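Local coordinates for protein citrate synthase (Metallosphaera sedula, PDB 6ABW) that probably catalyses the condensation of oxaloacetate with acetyl-CoA and water to give citrate and CoA, a step of the tricarboxylic acid cycle, at residues D49-T54 / K284-V289; V289-N294 / K299-A304. All coordinates share one frame; numbering follows the deposited sequence.

Contact 1. Residues D49-T54 / K284-V289; sequences DLVEHT and KKYAKV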
loop_
_atom_site.group_PDB
_atom_site.type_symbol
_atom_site.label_atom_id
_atom_site.label_comp_id
_atom_site.label_asym_id
_atom_site.label_seq_id
_atom_site.Cartn_x
_atom_site.Cartn_y
_atom_site.Cartn_z
ATOM N N ASP A 49 27.371 -18.992 2.381
ATOM C CA ASP A 49 28.018 -19.340 1.086
ATOM C C ASP A 49 27.727 -18.197 0.118
ATOM O O ASP A 49 28.642 -17.716 -0.621
ATOM C CB ASP A 49 27.414 -20.697 0.633
ATOM C CG ASP A 49 28.263 -21.487 -0.464
ATOM O OD1 ASP A 49 29.423 -21.063 -0.852
ATOM O OD2 ASP A 49 27.684 -22.515 -0.942
ATOM N N LEU A 50 26.461 -17.741 0.090
ATOM C CA LEU A 50 26.154 -16.616 -0.797
ATOM C C LEU A 50 26.906 -15.376 -0.438
ATOM O O LEU A 50 27.416 -14.615 -1.328
ATOM C CB LEU A 50 24.641 -16.353 -0.818
ATOM C CG LEU A 50 23.861 -17.463 -1.499
ATOM C CD1 LEU A 50 22.387 -17.193 -1.262
ATOM C CD2 LEU A 50 24.202 -17.573 -3.000
ATOM N N VAL A 51 26.996 -15.088 0.868
ATOM C CA VAL A 51 27.639 -13.799 1.239
ATOM C C VAL A 51 29.121 -13.843 0.919
ATOM O O VAL A 51 29.683 -12.897 0.344
ATOM C CB VAL A 51 27.406 -13.403 2.710
ATOM C CG1 VAL A 51 28.333 -12.235 3.123
ATOM C CG2 VAL A 51 25.972 -12.957 2.911
ATOM N N GLU A 52 29.743 -14.958 1.273
ATOM C CA GLU A 52 31.209 -15.089 1.084
ATOM C C GLU A 52 31.620 -15.137 -0.401
ATOM O O GLU A 52 32.615 -14.546 -0.742
ATOM C CB GLU A 52 31.674 -16.350 1.758
ATOM C CG GLU A 52 33.176 -16.637 1.666
ATOM C CD GLU A 52 34.106 -15.611 2.324
ATOM O OE1 GLU A 52 33.636 -14.631 2.967
ATOM O OE2 GLU A 52 35.341 -15.819 2.189
ATOM N N HIS A 53 30.860 -15.836 -1.227
ATOM C CA HIS A 53 31.279 -16.214 -2.570
ATOM C C HIS A 53 30.487 -15.558 -3.708
ATOM O O HIS A 53 30.839 -15.767 -4.888
ATOM C CB HIS A 53 31.208 -17.717 -2.714
ATOM C CG HIS A 53 32.097 -18.451 -1.768
ATOM N ND1 HIS A 53 31.618 -19.375 -0.859
ATOM C CD2 HIS A 53 33.447 -18.454 -1.637
ATOM C CE1 HIS A 53 32.641 -19.886 -0.180
ATOM N NE2 HIS A 53 33.761 -19.348 -0.638
ATOM N N THR A 54 29.413 -14.787 -3.411
ATOM C CA THR A 54 28.663 -14.145 -4.496
ATOM C C THR A 54 28.607 -12.633 -4.273
ATOM O O THR A 54 29.570 -12.036 -3.887
ATOM C CB THR A 54 27.305 -14.806 -4.817
ATOM O OG1 THR A 54 26.352 -14.454 -3.835
ATOM C CG2 THR A 54 27.427 -16.345 -4.889
ATOM N N LYS A 284 27.730 -9.616 12.358
ATOM C CA LYS A 284 28.803 -9.382 13.329
ATOM C C LYS A 284 30.197 -9.317 12.706
ATOM O O LYS A 284 30.987 -8.405 12.999
ATOM C CB LYS A 284 28.762 -10.432 14.423
ATOM C CG LYS A 284 29.790 -10.098 15.513
ATOM C CD LYS A 284 29.753 -11.080 16.619
ATOM C CE LYS A 284 30.836 -10.707 17.633
ATOM N NZ LYS A 284 30.767 -11.735 18.715
ATOM N N LYS A 285 30.473 -10.264 11.849
ATOM C CA LYS A 285 31.752 -10.388 11.146
ATOM C C LYS A 285 32.065 -9.103 10.434
ATOM O O LYS A 285 33.168 -8.558 10.560
ATOM C CB LYS A 285 31.637 -11.520 10.165
ATOM C CG LYS A 285 32.818 -11.784 9.234
ATOM C CD LYS A 285 32.357 -12.902 8.275
ATOM C CE LYS A 285 33.462 -13.823 7.781
ATOM N NZ LYS A 285 34.214 -13.141 6.711
ATOM N N TYR A 286 31.064 -8.580 9.693
ATOM C CA TYR A 286 31.276 -7.415 8.901
ATOM C C TYR A 286 31.304 -6.169 9.731
ATOM O O TYR A 286 31.998 -5.254 9.378
ATOM C CB TYR A 286 30.291 -7.333 7.702
ATOM C CG TYR A 286 30.673 -8.333 6.646
ATOM C CD1 TYR A 286 31.763 -8.088 5.763
ATOM C CD2 TYR A 286 30.085 -9.525 6.585
ATOM C CE1 TYR A 286 32.135 -9.027 4.836
ATOM C CE2 TYR A 286 30.444 -10.476 5.657
ATOM C CZ TYR A 286 31.487 -10.229 4.790
ATOM O OH TYR A 286 31.806 -11.285 3.919
ATOM N N ALA A 287 30.622 -6.144 10.886
ATOM C CA ALA A 287 30.680 -5.004 11.777
ATOM C C ALA A 287 32.087 -4.730 12.377
ATOM O O ALA A 287 32.491 -3.607 12.525
ATOM C CB ALA A 287 29.700 -5.201 12.912
ATOM N N LYS A 288 32.768 -5.813 12.728
ATOM C CA LYS A 288 34.103 -5.790 13.338
ATOM C C LYS A 288 35.134 -5.061 12.472
ATOM O O LYS A 288 35.694 -4.057 12.837
ATOM C CB LYS A 288 34.551 -7.226 13.582
ATOM C CG LYS A 288 35.952 -7.275 14.186
ATOM C CD LYS A 288 36.122 -8.429 15.147
ATOM C CE LYS A 288 37.424 -8.195 15.912
ATOM N NZ LYS A 288 37.629 -9.335 16.831
ATOM N N VAL A 289 35.256 -5.487 11.249
ATOM C CA VAL A 289 36.137 -4.827 10.295
ATOM C C VAL A 289 35.968 -3.308 10.132
ATOM O O VAL A 289 36.875 -2.490 10.380
ATOM C CB VAL A 289 35.900 -5.476 8.906
ATOM C CG1 VAL A 289 36.950 -4.979 7.913
ATOM C CG2 VAL A 289 35.839 -7.004 9.019
HETATM O O HOH W 1 31.489 -13.833 4.415
#
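V51 and the phenol end of Y286 make the apolar part of this contact, their side chains coming from opposite directions. The methyl CG1 of V51 lies 3.7 Å from CE2 of the Y286 ring, approaching it obliquely, and stays just as close to the hydroxyl. Because CG1 is anti to the backbone N (chi1 168°), this branch of V51 is the one that reaches the tyrosine. Helix 179-191 fills in around the pair: A187 touches both side chains, I190 packs on V51, and K183 touches Y286 while donating from its NZ to the carbonyl O of V51.

The polar link runs through a single water. It donates to E52 OE1 at 2.7 Å and is hydrogen-bonded to Y286 OH at 2.6 Å, which gives the hydroxyl of this buried tyrosine a polar partner. Without the water the two groups would not be joined, since OE1 of E52 and OH of Y286 are 3.9 Å apart. With CG anti to the backbone N, E52 lays that atom over the centre of the H53 ring, and the bend at chi2 (62°) then directs the carboxylate; H53 in turn is fixed by ND1 to OD1 of D49 at 2.8 Å.

Charge adds a looser component. NZ of K285 stands 4.1 Å from OE1 of E52, beyond a salt bridge, yet the opposite charges probably attract and may help keep the carboxylate ionised.

The axes of 49-53 and 284-289 come no nearer than 13.3 Å; Y286, the chains of E52 and K285, and one water span most of the gap, with V51 meeting the tyrosine. In the two-domain, mainly helical citrate synthase fold, helix 278-292 probably belongs to the small domain and helix 47-53 to the large one, so this is consistent with a lightly packed, partly hydrated interdomain contact.

Contact 2. Residues V289-N294 / K299-A304; sequences VISERN and KYFEIA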
loop_
_atom_site.group_PDB
_atom_site.type_symbol
_atom_site.label_atom_id
_atom_site.label_comp_id
_atom_site.label_asym_id
_atom_site.label_seq_id
_atom_site.Cartn_x
_atom_site.Cartn_y
_atom_site.Cartn_z
ATOM N N VAL A 289 35.256 -5.487 11.249
ATOM C CA VAL A 289 36.137 -4.827 10.295
ATOM C C VAL A 289 35.968 -3.308 10.132
ATOM O O VAL A 289 36.875 -2.490 10.380
ATOM C CB VAL A 289 35.900 -5.476 8.906
ATOM C CG1 VAL A 289 36.950 -4.979 7.913
ATOM C CG2 VAL A 289 35.839 -7.004 9.019
ATOM N N ILE A 290 34.771 -2.897 9.721
ATOM C CA ILE A 290 34.576 -1.505 9.391
ATOM C C ILE A 290 34.364 -0.600 10.602
ATOM O O ILE A 290 34.526 0.619 10.495
ATOM C CB ILE A 290 33.410 -1.309 8.368
ATOM C CG1 ILE A 290 32.099 -1.861 8.917
ATOM C CG2 ILE A 290 33.746 -2.007 7.061
ATOM C CD1 ILE A 290 30.915 -1.447 8.097
ATOM N N SER A 291 33.997 -1.172 11.759
ATOM C CA SER A 291 33.801 -0.343 12.957
ATOM C C SER A 291 35.076 0.214 13.543
ATOM O O SER A 291 35.041 1.270 14.199
ATOM C CB SER A 291 33.090 -1.133 14.036
ATOM O OG SER A 291 31.739 -1.297 13.581
ATOM N N GLU A 292 36.163 -0.513 13.334
ATOM C CA GLU A 292 37.428 -0.209 14.017
ATOM C C GLU A 292 38.001 1.108 13.534
ATOM O O GLU A 292 38.555 1.854 14.319
ATOM C CB GLU A 292 38.439 -1.360 13.858
ATOM C CG GLU A 292 38.025 -2.728 14.468
ATOM C CD GLU A 292 37.140 -2.695 15.750
ATOM O OE1 GLU A 292 37.693 -2.464 16.847
ATOM O OE2 GLU A 292 35.899 -2.937 15.698
ATOM N N ARG A 293 37.779 1.413 12.262
ATOM C CA ARG A 293 38.301 2.624 11.639
ATOM C C ARG A 293 37.580 3.961 11.961
ATOM O O ARG A 293 37.920 4.991 11.370
ATOM C CB ARG A 293 38.295 2.449 10.110
ATOM C CG ARG A 293 39.067 1.255 9.540
ATOM C CD ARG A 293 39.736 1.645 8.219
ATOM N NE ARG A 293 39.702 0.635 7.153
ATOM C CZ ARG A 293 38.700 0.411 6.285
ATOM N NH1 ARG A 293 37.536 1.080 6.321
ATOM N NH2 ARG A 293 38.865 -0.526 5.364
ATOM N N ASN A 294 36.574 3.967 12.831
ATOM C CA ASN A 294 36.068 5.210 13.413
ATOM C C ASN A 294 35.768 4.960 14.904
ATOM O O ASN A 294 35.061 4.016 15.245
ATOM C CB ASN A 294 34.819 5.655 12.680
ATOM C CG ASN A 294 34.071 6.731 13.429
ATOM O OD1 ASN A 294 33.040 6.488 14.071
ATOM N ND2 ASN A 294 34.613 7.933 13.392
ATOM N N LYS A 299 33.083 2.211 19.388
ATOM C CA LYS A 299 32.470 2.248 20.677
ATOM C C LYS A 299 31.142 1.453 20.687
ATOM O O LYS A 299 30.877 0.635 21.620
ATOM C CB LYS A 299 32.266 3.727 21.011
ATOM C CG LYS A 299 31.822 4.103 22.376
ATOM C CD LYS A 299 31.545 5.608 22.460
ATOM C CE LYS A 299 30.273 6.007 21.686
ATOM N NZ LYS A 299 29.661 7.272 22.210
ATOM N N TYR A 300 30.315 1.673 19.658
ATOM C CA TYR A 300 29.021 0.963 19.553
ATOM C C TYR A 300 29.194 -0.521 19.333
ATOM O O TYR A 300 28.443 -1.282 19.903
ATOM C CB TYR A 300 28.128 1.656 18.506
ATOM C CG TYR A 300 27.669 3.029 18.950
ATOM C CD1 TYR A 300 27.179 3.273 20.251
ATOM C CD2 TYR A 300 27.785 4.114 18.107
ATOM C CE1 TYR A 300 26.788 4.544 20.655
ATOM C CE2 TYR A 300 27.359 5.383 18.494
ATOM C CZ TYR A 300 26.822 5.578 19.756
ATOM O OH TYR A 300 26.378 6.809 20.180
ATOM N N PHE A 301 30.174 -0.931 18.560
ATOM C CA PHE A 301 30.494 -2.310 18.299
ATOM C C PHE A 301 30.937 -2.964 19.610
ATOM O O PHE A 301 30.460 -4.021 19.956
ATOM C CB PHE A 301 31.579 -2.519 17.228
ATOM C CG PHE A 301 31.988 -3.953 17.070
ATOM C CD1 PHE A 301 31.154 -4.862 16.440
ATOM C CD2 PHE A 301 33.179 -4.426 17.613
ATOM C CE1 PHE A 301 31.492 -6.209 16.274
ATOM C CE2 PHE A 301 33.504 -5.803 17.529
ATOM C CZ PHE A 301 32.669 -6.685 16.842
ATOM N N GLU A 302 31.741 -2.234 20.390
ATOM C CA GLU A 302 32.218 -2.749 21.697
ATOM C C GLU A 302 31.094 -2.865 22.675
ATOM O O GLU A 302 31.021 -3.824 23.403
ATOM C CB GLU A 302 33.330 -1.850 22.262
ATOM C CG GLU A 302 34.578 -1.944 21.379
ATOM C CD GLU A 302 35.820 -1.227 21.935
ATOM O OE1 GLU A 302 35.719 -0.645 23.060
ATOM O OE2 GLU A 302 36.892 -1.242 21.229
ATOM N N ILE A 303 30.179 -1.899 22.690
ATOM C CA ILE A 303 29.002 -2.009 23.562
ATOM C C ILE A 303 28.125 -3.196 23.131
ATOM O O ILE A 303 27.674 -3.979 23.950
ATOM C CB ILE A 303 28.166 -0.728 23.547
ATOM C CG1 ILE A 303 28.927 0.421 24.233
ATOM C CG2 ILE A 303 26.835 -0.997 24.224
ATOM C CD1 ILE A 303 28.449 1.781 23.768
ATOM N N ALA A 304 27.888 -3.326 21.816
ATOM C CA ALA A 304 27.058 -4.456 21.323
ATOM C C ALA A 304 27.661 -5.794 21.689
ATOM O O ALA A 304 26.944 -6.696 22.144
ATOM C CB ALA A 304 26.966 -4.403 19.805
#
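S291 OG donates a hydrogen bond to the carbonyl O of A287, one turn earlier in its own helix, and so turns its polar end back onto the backbone while the same atom lies 3.8 Å from CB of F301. With OG anti to the carbonyl carbon (chi1 -71°), it sits beside the backbone N, from where it reaches the O of A287. CB of S291 is equally close to the F301 CB, and the backbones come nearest here, with the CA atoms of S291 and F301 6.6 Å apart. A small residue facing the root of a large one permits this approach, and V330 and A334 of helix 325-335 also pack against S291.

The two segments belong to two consecutive helices joined by a short connection: R293 and N294 lead from helix 278-292 into helix 295-315. N294 is the N-cap of the second helix, its OD1 accepting from the backbone N of A297.

Farther out along the phenylalanine, OE2 of E292 comes within 3.6 Å of CD2 of F301, meeting the ring obliquely. Carboxylate and ring planes stand 77° apart. OE1 of E292 forms a salt bridge with NE of R298, from the first turn of helix 295-315, and E302 OE2 makes a long, weak ion pair with the same NE. R298 is thus shared, unequally, by two acids whose E292 OE1 and E302 OE2 are 4.6 Å apart, and probably eases their mutual repulsion. E292 is poorly ordered, so the place of its carboxylate, against the ring and towards R298 and E302 alike, is less certain than that of S291.

How the contacts relate
Both contacts use helix 278-292 and share V289: contact 1 uses K285 and Y286 of this helix against helix 47-53, whereas contact 2 takes up its last turn against helix 295-315. Their centres lie about 16 Å apart, on the same side of the chain's centre. F301 of contact 2 joins them directly, with its CD1 3.8 Å from CB of A287 and its CE1 3.8 Å from N of K288. Helix 179-191 also touches both, through V51 and Y286 in contact 1 and V289 and I290 in contact 2. Neither contact reaches the acetyl-CoA pocket or the predicted active-site residues H270 and D325; both are structural packing.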